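Side-chain contacts in HAD superfamily hydrolase (Brucella suis biovar 1, PDB 6NQ4), which probably hydrolyses phosphate esters as a phosphatase of the haloacid dehalogenase-like superfamily: residues Asp42-Val47 against Val85-Leu90; Arg109-Glu114 against Pro176-Asn181; Gly151-Glu156 against Glu161-Leu166; Tyr98-Thr103 against Glu229-Gly234. All coordinates share one frame; numbering follows the deposited sequence.

Contact 1: Asp42-Val47 against Val85-Leu90. With NA (sodium ion), chain H; PO4 (phosphate ion), chain G.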
loop_
_atom_site.group_PDB
_atom_site.type_symbol
_atom_site.label_atom_id
_atom_site.label_comp_id
_atom_site.label_asym_id
_atom_site.label_seq_id
_atom_site.Cartn_x
_atom_site.Cartn_y
_atom_site.Cartn_z
ATOM N N ASP A 42 1.376 -3.436 -7.830
ATOM C CA ASP A 42 1.453 -2.154 -7.142
ATOM C C ASP A 42 0.714 -1.068 -7.934
ATOM O O ASP A 42 0.566 -1.150 -9.157
ATOM C CB ASP A 42 2.952 -1.828 -7.122
ATOM C CG ASP A 42 3.321 -0.723 -6.211
ATOM O OD1 ASP A 42 2.531 -0.410 -5.305
ATOM O OD2 ASP A 42 4.440 -0.188 -6.405
ATOM N N VAL A 43 0.259 -0.028 -7.229
ATOM C CA VAL A 43 -0.462 1.080 -7.865
ATOM C C VAL A 43 0.402 2.347 -7.988
ATOM O O VAL A 43 0.821 2.716 -9.096
ATOM C CB VAL A 43 -1.820 1.354 -7.178
ATOM C CG1 VAL A 43 -2.514 2.574 -7.813
ATOM C CG2 VAL A 43 -2.746 0.106 -7.269
ATOM N N TRP A 44 0.697 3.023 -6.874
ATOM C CA TRP A 44 1.472 4.266 -6.968
ATOM C C TRP A 44 2.883 4.000 -7.483
ATOM O O TRP A 44 3.596 3.123 -6.985
ATOM C CB TRP A 44 1.538 4.962 -5.617
ATOM C CG TRP A 44 0.441 5.953 -5.412
ATOM C CD1 TRP A 44 0.520 7.309 -5.571
ATOM C CD2 TRP A 44 -0.897 5.670 -5.041
ATOM N NE1 TRP A 44 -0.678 7.890 -5.283
ATOM C CE2 TRP A 44 -1.573 6.908 -4.945
ATOM C CE3 TRP A 44 -1.588 4.488 -4.741
ATOM C CZ2 TRP A 44 -2.922 7.005 -4.590
ATOM C CZ3 TRP A 44 -2.932 4.579 -4.388
ATOM C CH2 TRP A 44 -3.584 5.829 -4.313
ATOM N N GLY A 45 3.281 4.768 -8.487
ATOM C CA GLY A 45 4.576 4.621 -9.088
ATOM C C GLY A 45 4.642 3.603 -10.192
ATOM O O GLY A 45 5.695 3.494 -10.851
ATOM N N VAL A 46 3.572 2.835 -10.401
ATOM C CA VAL A 46 3.568 1.765 -11.391
ATOM C C VAL A 46 2.403 1.966 -12.348
ATOM O O VAL A 46 2.586 1.933 -13.570
ATOM C CB VAL A 46 3.531 0.382 -10.708
ATOM C CG1 VAL A 46 3.323 -0.721 -11.751
ATOM C CG2 VAL A 46 4.826 0.149 -9.908
ATOM N N VAL A 47 1.198 2.174 -11.804
ATOM C CA VAL A 47 0.002 2.444 -12.608
ATOM C C VAL A 47 -0.260 3.943 -12.744
ATOM O O VAL A 47 -0.693 4.418 -13.806
ATOM C CB VAL A 47 -1.212 1.712 -11.990
ATOM C CG1 VAL A 47 -2.515 2.132 -12.680
ATOM C CG2 VAL A 47 -1.012 0.202 -12.045
ATOM N N VAL A 85 -10.411 2.982 -6.294
ATOM C CA VAL A 85 -11.014 2.766 -7.609
ATOM C C VAL A 85 -11.483 4.087 -8.214
ATOM O O VAL A 85 -11.221 4.380 -9.389
ATOM C CB VAL A 85 -12.168 1.745 -7.522
ATOM C CG1 VAL A 85 -13.030 1.777 -8.788
ATOM C CG2 VAL A 85 -11.629 0.328 -7.330
ATOM N N ALA A 86 -12.209 4.896 -7.435
ATOM C CA ALA A 86 -12.721 6.160 -7.963
ATOM C C ALA A 86 -11.584 7.079 -8.387
ATOM O O ALA A 86 -11.643 7.715 -9.451
ATOM C CB ALA A 86 -13.585 6.849 -6.911
ATOM N N GLN A 87 -10.531 7.151 -7.574
ATOM C CA GLN A 87 -9.398 7.992 -7.932
ATOM C C GLN A 87 -8.726 7.500 -9.210
ATOM O O GLN A 87 -8.381 8.310 -10.085
ATOM C CB GLN A 87 -8.411 8.055 -6.781
ATOM C CG GLN A 87 -7.165 8.809 -7.152
ATOM C CD GLN A 87 -6.210 8.836 -5.999
ATOM O OE1 GLN A 87 -6.107 7.855 -5.256
ATOM N NE2 GLN A 87 -5.487 9.950 -5.839
ATOM N N MET A 88 -8.549 6.178 -9.351
ATOM C CA MET A 88 -7.985 5.635 -10.583
ATOM C C MET A 88 -8.834 6.011 -11.786
ATOM O O MET A 88 -8.298 6.348 -12.848
ATOM C CB MET A 88 -7.878 4.112 -10.490
ATOM C CG MET A 88 -6.724 3.633 -9.620
ATOM S SD MET A 88 -6.345 1.904 -9.922
ATOM C CE MET A 88 -7.876 1.189 -9.463
ATOM N N SER A 89 -10.163 5.925 -11.655
ATOM C CA SER A 89 -11.043 6.299 -12.765
ATOM C C SER A 89 -10.857 7.761 -13.144
ATOM O O SER A 89 -10.783 8.096 -14.332
ATOM C CB SER A 89 -12.503 6.007 -12.400
ATOM O OG SER A 89 -12.687 4.611 -12.301
ATOM N N LEU A 90 -10.790 8.649 -12.141
ATOM C CA LEU A 90 -10.553 10.070 -12.412
ATOM C C LEU A 90 -9.221 10.293 -13.122
ATOM O O LEU A 90 -9.114 11.209 -13.948
ATOM C CB LEU A 90 -10.636 10.867 -11.102
ATOM C CG LEU A 90 -12.092 11.088 -10.641
ATOM C CD1 LEU A 90 -12.129 11.248 -9.137
ATOM C CD2 LEU A 90 -12.664 12.338 -11.291
HETATM NA NA NA H . 4.936 1.980 -5.408
HETATM P P PO4 G . 1.577 1.693 -3.302
HETATM O O1 PO4 G . 2.881 1.759 -4.097
HETATM O O2 PO4 G . 0.382 1.815 -4.231
HETATM O O3 PO4 G . 1.720 2.983 -2.470
HETATM O O4 PO4 G . 1.564 0.495 -2.386
HETATM O O HOH W 1 5.769 0.632 -3.485
HETATM O O HOH W 2 5.102 4.198 -4.320
#
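The indole of W44 and the terminal amide of Q87 are the flat groups that meet here, with their planes 66° apart. Q87 OE1 approaches the benzo part of the indole obliquely, 3.4 Å from W44 CZ2 and equally near W44 CH2. At the ring's edge, close to its plane, lies phosphate O2, and H48 adds an edge-to-face neighbour. Q87 reaches across because its chain is fully extended, with CG anti to the backbone N (chi1 175°); the same OE1 is hydrogen-bonded to R79, which fixes the amide from outside. The loop 42-47 follows strand 38-41 and illustrates the first signature loop of the HAD phosphatases. There an aspartate carboxylate and the main-chain carbonyl two residues on share a metal: D42 OD2 and W44 O each bind sodium at 2.4 Å, and phosphate O1, two waters and D246 complete the shell. W44 N donates to phosphate O2 (2.9 Å, 162°). V43 O takes two backbone donors, V46 N and V47 N, which curl the loop tightly. Behind it, V43 CG1 rests lightly on M88 SD at 4.4 Å, and both side chains also pack on L73 of strand 70-75.

Contact 2: Arg109-Glu114 against Pro176-Asn181. With EDO (1,2-ethanediol), chain C.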
loop_
_atom_site.group_PDB
_atom_site.type_symbol
_atom_site.label_atom_id
_atom_site.label_comp_id
_atom_site.label_asym_id
_atom_site.label_seq_id
_atom_site.Cartn_x
_atom_site.Cartn_y
_atom_site.Cartn_z
ATOM N N ARG A 109 -8.796 -2.305 8.516
ATOM C CA ARG A 109 -10.095 -2.287 9.185
ATOM C C ARG A 109 -10.241 -3.444 10.164
ATOM O O ARG A 109 -10.871 -3.287 11.212
ATOM C CB ARG A 109 -11.220 -2.294 8.156
ATOM C CG ARG A 109 -11.386 -0.956 7.480
ATOM C CD ARG A 109 -12.283 -1.047 6.259
ATOM N NE ARG A 109 -13.602 -1.606 6.517
ATOM C CZ ARG A 109 -14.664 -0.887 6.881
ATOM N NH1 ARG A 109 -14.547 0.419 7.067
ATOM N NH2 ARG A 109 -15.851 -1.471 7.070
ATOM N N ASP A 110 -9.634 -4.592 9.868
ATOM C CA ASP A 110 -9.691 -5.704 10.811
ATOM C C ASP A 110 -8.941 -5.383 12.111
ATOM O O ASP A 110 -9.403 -5.729 13.204
ATOM C CB ASP A 110 -9.186 -6.986 10.139
ATOM C CG ASP A 110 -10.003 -7.356 8.903
ATOM O OD1 ASP A 110 -11.238 -7.173 8.923
ATOM O OD2 ASP A 110 -9.410 -7.816 7.903
ATOM N N LEU A 111 -7.784 -4.722 12.018
ATOM C CA LEU A 111 -7.099 -4.258 13.223
ATOM C C LEU A 111 -7.939 -3.238 13.973
ATOM O O LEU A 111 -8.023 -3.283 15.207
ATOM C CB LEU A 111 -5.739 -3.640 12.868
ATOM C CG LEU A 111 -4.674 -4.582 12.321
ATOM C CD1 LEU A 111 -3.458 -3.768 11.866
ATOM C CD2 LEU A 111 -4.296 -5.627 13.370
ATOM N N ILE A 112 -8.570 -2.308 13.250
ATOM C CA ILE A 112 -9.336 -1.259 13.922
ATOM C C ILE A 112 -10.470 -1.873 14.727
ATOM O O ILE A 112 -10.725 -1.483 15.877
ATOM C CB ILE A 112 -9.846 -0.226 12.900
ATOM C CG1 ILE A 112 -8.668 0.512 12.245
ATOM C CG2 ILE A 112 -10.745 0.787 13.577
ATOM C CD1 ILE A 112 -9.066 1.355 11.054
ATOM N N ALA A 113 -11.149 -2.859 14.146
ATOM C CA ALA A 113 -12.271 -3.507 14.821
ATOM C C ALA A 113 -11.833 -4.296 16.052
ATOM O O ALA A 113 -12.624 -4.458 16.996
ATOM C CB ALA A 113 -12.986 -4.430 13.828
ATOM N N GLU A 114 -10.604 -4.815 16.046
ATOM C CA GLU A 114 -10.049 -5.608 17.138
ATOM C C GLU A 114 -9.571 -4.756 18.301
ATOM O O GLU A 114 -9.537 -5.236 19.440
ATOM C CB GLU A 114 -8.788 -6.309 16.646
ATOM C CG GLU A 114 -8.936 -7.691 16.131
ATOM C CD GLU A 114 -7.571 -8.324 15.948
ATOM O OE1 GLU A 114 -6.893 -7.991 14.953
ATOM O OE2 GLU A 114 -7.160 -9.115 16.824
ATOM N N PRO A 176 -1.771 1.916 21.824
ATOM C CA PRO A 176 -1.428 1.173 20.612
ATOM C C PRO A 176 -1.687 2.045 19.394
ATOM O O PRO A 176 -2.616 2.860 19.371
ATOM C CB PRO A 176 -2.382 -0.027 20.650
ATOM C CG PRO A 176 -3.558 0.450 21.431
ATOM C CD PRO A 176 -3.029 1.447 22.439
ATOM N N PHE A 177 -0.846 1.871 18.377
ATOM C CA PHE A 177 -0.813 2.746 17.202
ATOM C C PHE A 177 -1.021 1.885 15.962
ATOM O O PHE A 177 -0.105 1.179 15.539
ATOM C CB PHE A 177 0.556 3.432 17.168
ATOM C CG PHE A 177 0.732 4.531 16.131
ATOM C CD1 PHE A 177 0.970 4.238 14.790
ATOM C CD2 PHE A 177 0.785 5.861 16.535
ATOM C CE1 PHE A 177 1.206 5.260 13.859
ATOM C CE2 PHE A 177 1.012 6.883 15.615
ATOM C CZ PHE A 177 1.222 6.581 14.278
ATOM N N ILE A 178 -2.217 1.929 15.375
ATOM C CA ILE A 178 -2.490 1.212 14.128
ATOM C C ILE A 178 -2.045 2.097 12.966
ATOM O O ILE A 178 -2.465 3.256 12.861
ATOM C CB ILE A 178 -3.981 0.862 14.004
ATOM C CG1 ILE A 178 -4.380 -0.159 15.054
ATOM C CG2 ILE A 178 -4.301 0.323 12.635
ATOM C CD1 ILE A 178 -5.884 -0.346 15.169
ATOM N N CYS A 179 -1.176 1.565 12.107
ATOM C CA CYS A 179 -0.690 2.285 10.935
ATOM C C CYS A 179 -1.413 1.736 9.714
ATOM O O CYS A 179 -1.236 0.560 9.367
ATOM C CB CYS A 179 0.817 2.087 10.769
ATOM S SG CYS A 179 1.478 2.812 9.238
ATOM N N ALA A 180 -2.202 2.589 9.048
ATOM C CA ALA A 180 -2.990 2.148 7.895
ATOM C C ALA A 180 -2.230 2.199 6.571
ATOM O O ALA A 180 -2.770 1.757 5.547
ATOM C CB ALA A 180 -4.287 2.963 7.766
ATOM N N ASN A 181 -1.002 2.728 6.552
ATOM C CA ASN A 181 -0.209 2.801 5.325
ATOM C C ASN A 181 1.259 2.685 5.711
ATOM O O ASN A 181 1.870 3.667 6.156
ATOM C CB ASN A 181 -0.468 4.106 4.578
ATOM C CG ASN A 181 0.433 4.276 3.379
ATOM O OD1 ASN A 181 1.198 3.364 3.020
ATOM N ND2 ASN A 181 0.351 5.450 2.737
HETATM C C1 EDO C . -0.816 6.008 -1.366
HETATM O O1 EDO C . -1.323 6.922 -0.380
HETATM C C2 EDO C . 0.080 4.975 -0.689
HETATM O O2 EDO C . 1.247 5.588 -0.091
#
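I178 pushes a single methyl, CD1, against the backbone and side chains of L111 and I112, and that one carbon carries nearly all of the tight packing. I178 CD1 sits 3.6 Å from L111 O and 3.8 Å from I112 CA, close enough to the helix backbone to rest on it and not merely on the side chains. L111 CB and I112 CG1 approach I178 CD1 at 4.0 and 4.1 Å. The reach of I178 follows from its torsions: CG1 stands anti to the carbonyl carbon (chi1 -67°) and CD1 continues in an extended line (chi2 169°). V148 of strand 146-149 touches both isoleucines and carries the apolar layer on to the neighbouring strand. By contrast, elsewhere on the helix D110, A113 and E114 are exposed, A113 pointing away from the strand. Beyond the strand, N181 ND2 donates to ethanediol O2 at 3.0 Å, a molecule probably from the crystallisation liquor, also held by D183. F177 and C179 turn to the other face of the sheet, against helix 196-205. A parallel sheet sandwiched between helices in this way is typical of the alpha/beta cap domain of C2-type HAD phosphatases, to which this domain probably corresponds.

Contact 3: Gly151-Glu156 against Glu161-Leu166; sequences GLYDDE and EDYREL. With EDO (1,2-ethanediol), chain F.
The connection between strand 146-149 and helix 164-172, a strand-to-helix loop of the smaller parallel sheet, is pinned by a tyrosine hydroxyl, and an Asx turn shapes its middle. The tyrosine is Y163, from the 3-10 turn leading into the helix. Y163 OH accepts the backbone N-H of Y153 at 2.8 Å in a fairly straight bond (159°), and is also hydrogen-bonded to E158 OE1, which takes the N-H of D154 as well. One carboxylate oxygen and one phenol oxygen thus satisfy two successive amides of the loop and hold each other in place. Around this polar point the contact is apolar. L152 crosses the CE2 side of the Y163 ring obliquely, L152 CG lying 3.8 Å from Y163 CE2; on the other side Y163 CE1 meets Y153 CD2, also at 3.8 Å. The two tyrosine rings are nearly parallel, 20° between planes, yet slid so far apart (centroids 6.0 Å) that they scarcely overlap. Y153 CD2 also comes 3.3 Å from Y163 OH. In the Asx turn, D154 OD1 receives E156 N at 3.2 Å, met on its anti side and 29° out of the carboxylate plane. D155 and E156 then reach R188 in salt bridges, and E156 also R191, tying the loop to the two-stranded hairpin. On the sheet side, Y153 OH bonds to H121 O, and its ring packs on F120 and I122 of strand 118-122. Y163 touches I122 too, while L199 of helix 196-205 meets both L152 and Y163.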
loop_
_atom_site.group_PDB
_atom_site.type_symbol
_atom_site.label_atom_id
_atom_site.label_comp_id
_atom_site.label_asym_id
_atom_site.label_seq_id
_atom_site.Cartn_x
_atom_site.Cartn_y
_atom_site.Cartn_z
ATOM N N GLY A 151 -2.401 8.883 7.919
ATOM C CA GLY A 151 -1.522 9.808 7.221
ATOM C C GLY A 151 -1.301 11.043 8.075
ATOM O O GLY A 151 -1.632 11.058 9.255
ATOM N N LEU A 152 -0.747 12.076 7.464
ATOM C CA LEU A 152 -0.595 13.338 8.181
ATOM C C LEU A 152 -1.879 14.165 8.030
ATOM O O LEU A 152 -2.640 13.995 7.076
ATOM C CB LEU A 152 0.620 14.125 7.658
ATOM C CG LEU A 152 2.016 13.662 8.103
ATOM C CD1 LEU A 152 2.353 12.231 7.665
ATOM C CD2 LEU A 152 3.054 14.653 7.578
ATOM N N TYR A 153 -2.121 15.067 8.990
ATOM C CA TYR A 153 -3.305 15.930 8.911
ATOM C C TYR A 153 -3.303 16.787 7.651
ATOM O O TYR A 153 -4.345 16.956 7.002
ATOM C CB TYR A 153 -3.422 16.826 10.145
ATOM C CG TYR A 153 -3.743 16.064 11.404
ATOM C CD1 TYR A 153 -4.942 15.368 11.525
ATOM C CD2 TYR A 153 -2.848 16.026 12.474
ATOM C CE1 TYR A 153 -5.246 14.656 12.675
ATOM C CE2 TYR A 153 -3.135 15.316 13.618
ATOM C CZ TYR A 153 -4.335 14.627 13.720
ATOM O OH TYR A 153 -4.601 13.932 14.877
ATOM N N ASP A 154 -2.154 17.362 7.297
ATOM C CA ASP A 154 -2.031 18.149 6.066
ATOM C C ASP A 154 -0.677 17.800 5.454
ATOM O O ASP A 154 0.343 18.441 5.743
ATOM C CB ASP A 154 -2.170 19.642 6.314
ATOM C CG ASP A 154 -2.068 20.453 5.022
ATOM O OD1 ASP A 154 -1.713 19.871 3.967
ATOM O OD2 ASP A 154 -2.353 21.664 5.042
ATOM N N ASP A 155 -0.682 16.799 4.588
ATOM C CA ASP A 155 0.564 16.238 4.090
ATOM C C ASP A 155 1.217 17.075 3.003
ATOM O O ASP A 155 2.295 16.708 2.525
ATOM C CB ASP A 155 0.370 14.784 3.647
ATOM C CG ASP A 155 -0.559 14.630 2.449
ATOM O OD1 ASP A 155 -0.911 15.629 1.770
ATOM O OD2 ASP A 155 -0.935 13.465 2.185
ATOM N N GLU A 156 0.602 18.179 2.588
ATOM C CA GLU A 156 1.281 19.055 1.642
ATOM C C GLU A 156 2.193 20.059 2.326
ATOM O O GLU A 156 3.054 20.639 1.660
ATOM C CB GLU A 156 0.276 19.766 0.726
ATOM C CG GLU A 156 -0.458 18.839 -0.245
ATOM C CD GLU A 156 0.372 18.429 -1.469
ATOM O OE1 GLU A 156 1.538 18.870 -1.610
ATOM O OE2 GLU A 156 -0.153 17.665 -2.310
ATOM N N GLU A 161 8.644 15.802 11.774
ATOM C CA GLU A 161 9.095 16.595 12.916
ATOM C C GLU A 161 7.944 17.324 13.607
ATOM O O GLU A 161 7.965 17.493 14.835
ATOM C CB GLU A 161 10.170 17.587 12.465
ATOM N N ASP A 162 6.931 17.751 12.848
ATOM C CA ASP A 162 5.796 18.447 13.442
ATOM C C ASP A 162 5.014 17.561 14.397
ATOM O O ASP A 162 4.209 18.077 15.184
ATOM C CB ASP A 162 4.831 18.944 12.362
ATOM C CG ASP A 162 5.450 19.980 11.452
ATOM O OD1 ASP A 162 5.190 19.936 10.234
ATOM O OD2 ASP A 162 6.202 20.839 11.961
ATOM N N TYR A 163 5.206 16.241 14.327
ATOM C CA TYR A 163 4.452 15.287 15.129
ATOM C C TYR A 163 5.212 14.785 16.345
ATOM O O TYR A 163 4.664 13.979 17.101
ATOM C CB TYR A 163 4.030 14.099 14.257
ATOM C CG TYR A 163 2.946 14.495 13.286
ATOM C CD1 TYR A 163 1.617 14.175 13.536
ATOM C CD2 TYR A 163 3.243 15.240 12.145
ATOM C CE1 TYR A 163 0.633 14.571 12.687
ATOM C CE2 TYR A 163 2.249 15.647 11.284
ATOM C CZ TYR A 163 0.944 15.306 11.563
ATOM O OH TYR A 163 -0.057 15.710 10.719
ATOM N N ARG A 164 6.441 15.260 16.570
ATOM C CA ARG A 164 7.275 14.700 17.632
ATOM C C ARG A 164 6.591 14.798 18.992
ATOM O O ARG A 164 6.487 13.803 19.718
ATOM C CB ARG A 164 8.632 15.408 17.651
ATOM N N GLU A 165 6.091 15.985 19.341
ATOM C CA GLU A 165 5.496 16.173 20.662
ATOM C C GLU A 165 4.245 15.323 20.843
ATOM O O GLU A 165 4.062 14.702 21.895
ATOM C CB GLU A 165 5.178 17.646 20.906
ATOM C CG GLU A 165 6.407 18.521 21.162
ATOM C CD GLU A 165 6.025 19.916 21.636
ATOM O OE1 GLU A 165 5.118 20.031 22.494
ATOM O OE2 GLU A 165 6.621 20.897 21.145
ATOM N N LEU A 166 3.381 15.276 19.824
ATOM C CA LEU A 166 2.169 14.458 19.889
ATOM C C LEU A 166 2.508 12.978 20.055
ATOM O O LEU A 166 1.943 12.292 20.915
ATOM C CB LEU A 166 1.346 14.669 18.623
ATOM C CG LEU A 166 0.128 13.752 18.458
ATOM C CD1 LEU A 166 -0.895 13.957 19.570
ATOM C CD2 LEU A 166 -0.507 13.986 17.074
HETATM C C1 EDO F . 5.303 17.969 2.540
HETATM O O1 EDO F . 6.065 18.147 3.742
HETATM C C2 EDO F . 5.430 16.517 2.094
HETATM O O2 EDO F . 4.581 15.660 2.898
#

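Contact 4: Tyr98-Thr103 against Glu229-Gly234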
loop_
_atom_site.group_PDB
_atom_site.type_symbol
_atom_site.label_atom_id
_atom_site.label_comp_id
_atom_site.label_asym_id
_atom_site.label_seq_id
_atom_site.Cartn_x
_atom_site.Cartn_y
_atom_site.Cartn_z
ATOM N N TYR A 98 -8.042 -4.237 -14.599
ATOM C CA TYR A 98 -7.836 -4.975 -13.365
ATOM C C TYR A 98 -9.121 -5.708 -13.014
ATOM O O TYR A 98 -10.204 -5.381 -13.514
ATOM C CB TYR A 98 -7.388 -4.025 -12.226
ATOM C CG TYR A 98 -8.376 -2.899 -11.962
ATOM C CD1 TYR A 98 -8.316 -1.713 -12.688
ATOM C CD2 TYR A 98 -9.382 -3.033 -11.007
ATOM C CE1 TYR A 98 -9.236 -0.690 -12.467
ATOM C CE2 TYR A 98 -10.297 -2.030 -10.785
ATOM C CZ TYR A 98 -10.233 -0.859 -11.512
ATOM O OH TYR A 98 -11.155 0.143 -11.266
ATOM N N ASP A 99 -8.994 -6.707 -12.144
ATOM C CA ASP A 99 -10.155 -7.422 -11.632
ATOM C C ASP A 99 -10.622 -6.896 -10.287
ATOM O O ASP A 99 -11.833 -6.758 -10.074
ATOM C CB ASP A 99 -9.837 -8.915 -11.514
ATOM C CG ASP A 99 -9.694 -9.574 -12.868
ATOM O OD1 ASP A 99 -10.724 -10.060 -13.386
ATOM O OD2 ASP A 99 -8.570 -9.570 -13.425
ATOM N N ARG A 100 -9.693 -6.568 -9.391
ATOM C CA ARG A 100 -10.055 -6.113 -8.056
ATOM C C ARG A 100 -8.907 -5.296 -7.490
ATOM O O ARG A 100 -7.753 -5.454 -7.910
ATOM C CB ARG A 100 -10.405 -7.285 -7.124
ATOM C CG ARG A 100 -11.770 -7.088 -6.483
ATOM C CD ARG A 100 -12.144 -8.172 -5.504
ATOM N NE ARG A 100 -13.096 -9.118 -6.062
ATOM C CZ ARG A 100 -13.514 -10.190 -5.403
ATOM N NH1 ARG A 100 -14.386 -11.025 -5.955
ATOM N NH2 ARG A 100 -13.044 -10.422 -4.184
ATOM N N VAL A 101 -9.250 -4.402 -6.550
ATOM C CA VAL A 101 -8.280 -3.619 -5.787
ATOM C C VAL A 101 -8.338 -4.070 -4.336
ATOM O O VAL A 101 -9.436 -4.209 -3.771
ATOM C CB VAL A 101 -8.585 -2.113 -5.889
ATOM C CG1 VAL A 101 -7.611 -1.307 -5.026
ATOM C CG2 VAL A 101 -8.491 -1.648 -7.341
ATOM N N VAL A 102 -7.170 -4.328 -3.744
ATOM C CA VAL A 102 -7.037 -4.615 -2.319
ATOM C C VAL A 102 -6.080 -3.596 -1.732
ATOM O O VAL A 102 -4.961 -3.440 -2.225
ATOM C CB VAL A 102 -6.525 -6.047 -2.082
ATOM C CG1 VAL A 102 -6.217 -6.260 -0.608
ATOM C CG2 VAL A 102 -7.557 -7.073 -2.577
ATOM N N THR A 103 -6.511 -2.901 -0.689
ATOM C CA THR A 103 -5.709 -1.832 -0.110
ATOM C C THR A 103 -5.295 -2.163 1.316
ATOM O O THR A 103 -5.932 -2.959 2.018
ATOM C CB THR A 103 -6.429 -0.475 -0.119
ATOM O OG1 THR A 103 -7.421 -0.460 0.929
ATOM C CG2 THR A 103 -7.082 -0.186 -1.451
ATOM N N GLU A 229 -8.655 -16.276 -5.466
ATOM C CA GLU A 229 -9.251 -17.603 -5.380
ATOM C C GLU A 229 -10.751 -17.531 -5.582
ATOM O O GLU A 229 -11.348 -18.419 -6.215
ATOM C CB GLU A 229 -8.864 -18.271 -4.061
ATOM C CG GLU A 229 -7.375 -18.598 -4.038
ATOM C CD GLU A 229 -6.935 -19.399 -2.844
ATOM O OE1 GLU A 229 -7.545 -19.247 -1.757
ATOM O OE2 GLU A 229 -5.960 -20.172 -3.000
ATOM N N SER A 230 -11.373 -16.460 -5.107
ATOM C CA SER A 230 -12.795 -16.294 -5.365
ATOM C C SER A 230 -13.057 -16.023 -6.843
ATOM O O SER A 230 -13.977 -16.604 -7.424
ATOM C CB SER A 230 -13.375 -15.185 -4.490
ATOM O OG SER A 230 -14.773 -15.094 -4.702
ATOM N N ILE A 231 -12.247 -15.157 -7.465
ATOM C CA ILE A 231 -12.422 -14.831 -8.880
ATOM C C ILE A 231 -12.209 -16.059 -9.754
ATOM O O ILE A 231 -12.982 -16.317 -10.682
ATOM C CB ILE A 231 -11.488 -13.673 -9.284
ATOM C CG1 ILE A 231 -11.965 -12.370 -8.646
ATOM C CG2 ILE A 231 -11.407 -13.534 -10.811
ATOM C CD1 ILE A 231 -10.900 -11.336 -8.564
ATOM N N ARG A 232 -11.176 -16.850 -9.461
ATOM C CA ARG A 232 -10.812 -17.961 -10.331
ATOM C C ARG A 232 -11.535 -19.257 -9.990
ATOM O O ARG A 232 -11.476 -20.210 -10.776
ATOM C CB ARG A 232 -9.288 -18.142 -10.366
ATOM C CG ARG A 232 -8.562 -16.930 -10.982
ATOM C CD ARG A 232 -7.076 -17.177 -11.212
ATOM N NE ARG A 232 -6.848 -18.136 -12.287
ATOM C CZ ARG A 232 -6.837 -17.816 -13.578
ATOM N NH1 ARG A 232 -7.060 -16.563 -13.959
ATOM N NH2 ARG A 232 -6.614 -18.755 -14.489
ATOM N N GLY A 233 -12.231 -19.304 -8.858
ATOM C CA GLY A 233 -13.087 -20.430 -8.542
ATOM C C GLY A 233 -12.400 -21.596 -7.880
ATOM O O GLY A 233 -12.979 -22.692 -7.831
ATOM N N GLY A 234 -11.187 -21.411 -7.385
ATOM C CA GLY A 234 -10.500 -22.480 -6.693
ATOM C C GLY A 234 -9.173 -21.991 -6.166
ATOM O O GLY A 234 -8.837 -20.808 -6.268
HETATM O O HOH W 3 -15.787 -12.870 -4.692
#
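The residues entering strand 100-103 come nearest the last turn of helix 218-232 at D99 and I231, whose CA atoms are 8.2 Å apart; the helix ends at R232, and G233 follows with positive phi. I231 is the apolar side chain in the middle. I231 CD1 touches D99 CB at 4.0 Å and lies equally far from R100 NE, while I231 CG1 sits over one face of the R100 guanidinium, 3.9 Å from R100 NH1. R100 and I231 run past each other in opposite directions, and the arginine comes over the isoleucine because its chain bends at chi3 (-103°). S230 OG stands at the edge of the same guanidinium, too far for a direct bond. A water in the guanidinium plane accepts from R100 NH1 at 2.6 Å and also lies near S230 OG, but that second link is doubtful, since S230 has two conformers. The carboxylate of D99 is engaged elsewhere: it forms a salt bridge with R65 and accepts I71 N. Farther along the strand, V102 packs on I220 and A223 of the same helix, whereas V101 packs on V85 and M88 of helix 81-90. Helices covering both faces of a parallel sheet, here at its edge strand, make the three-layer alpha/beta sandwich of the Rossmann-like HAD core.

From the N terminus, contact 1 closes first, joining the loop after strand 38-41 to helix 81-90 around helix 55-66 and strand 70-75. Contact 4 opens only afterwards, at 98-103, and closes far along the chain at 229-234, so its long loop encloses contacts 2 and 3. Contact 2, between 109-114 and 176-181, encloses contact 3 in turn, a short local closure. None of the loops cross. Contacts 1 and 4 belong to the larger sheet and touch directly, V85 and M88 packing on Y98 and V101. Contacts 2 and 3 belong to the smaller sheet; helix 104-114 links the two regions. Contacts 3 and 4 lie farthest apart, with centres about 35 Å from each other.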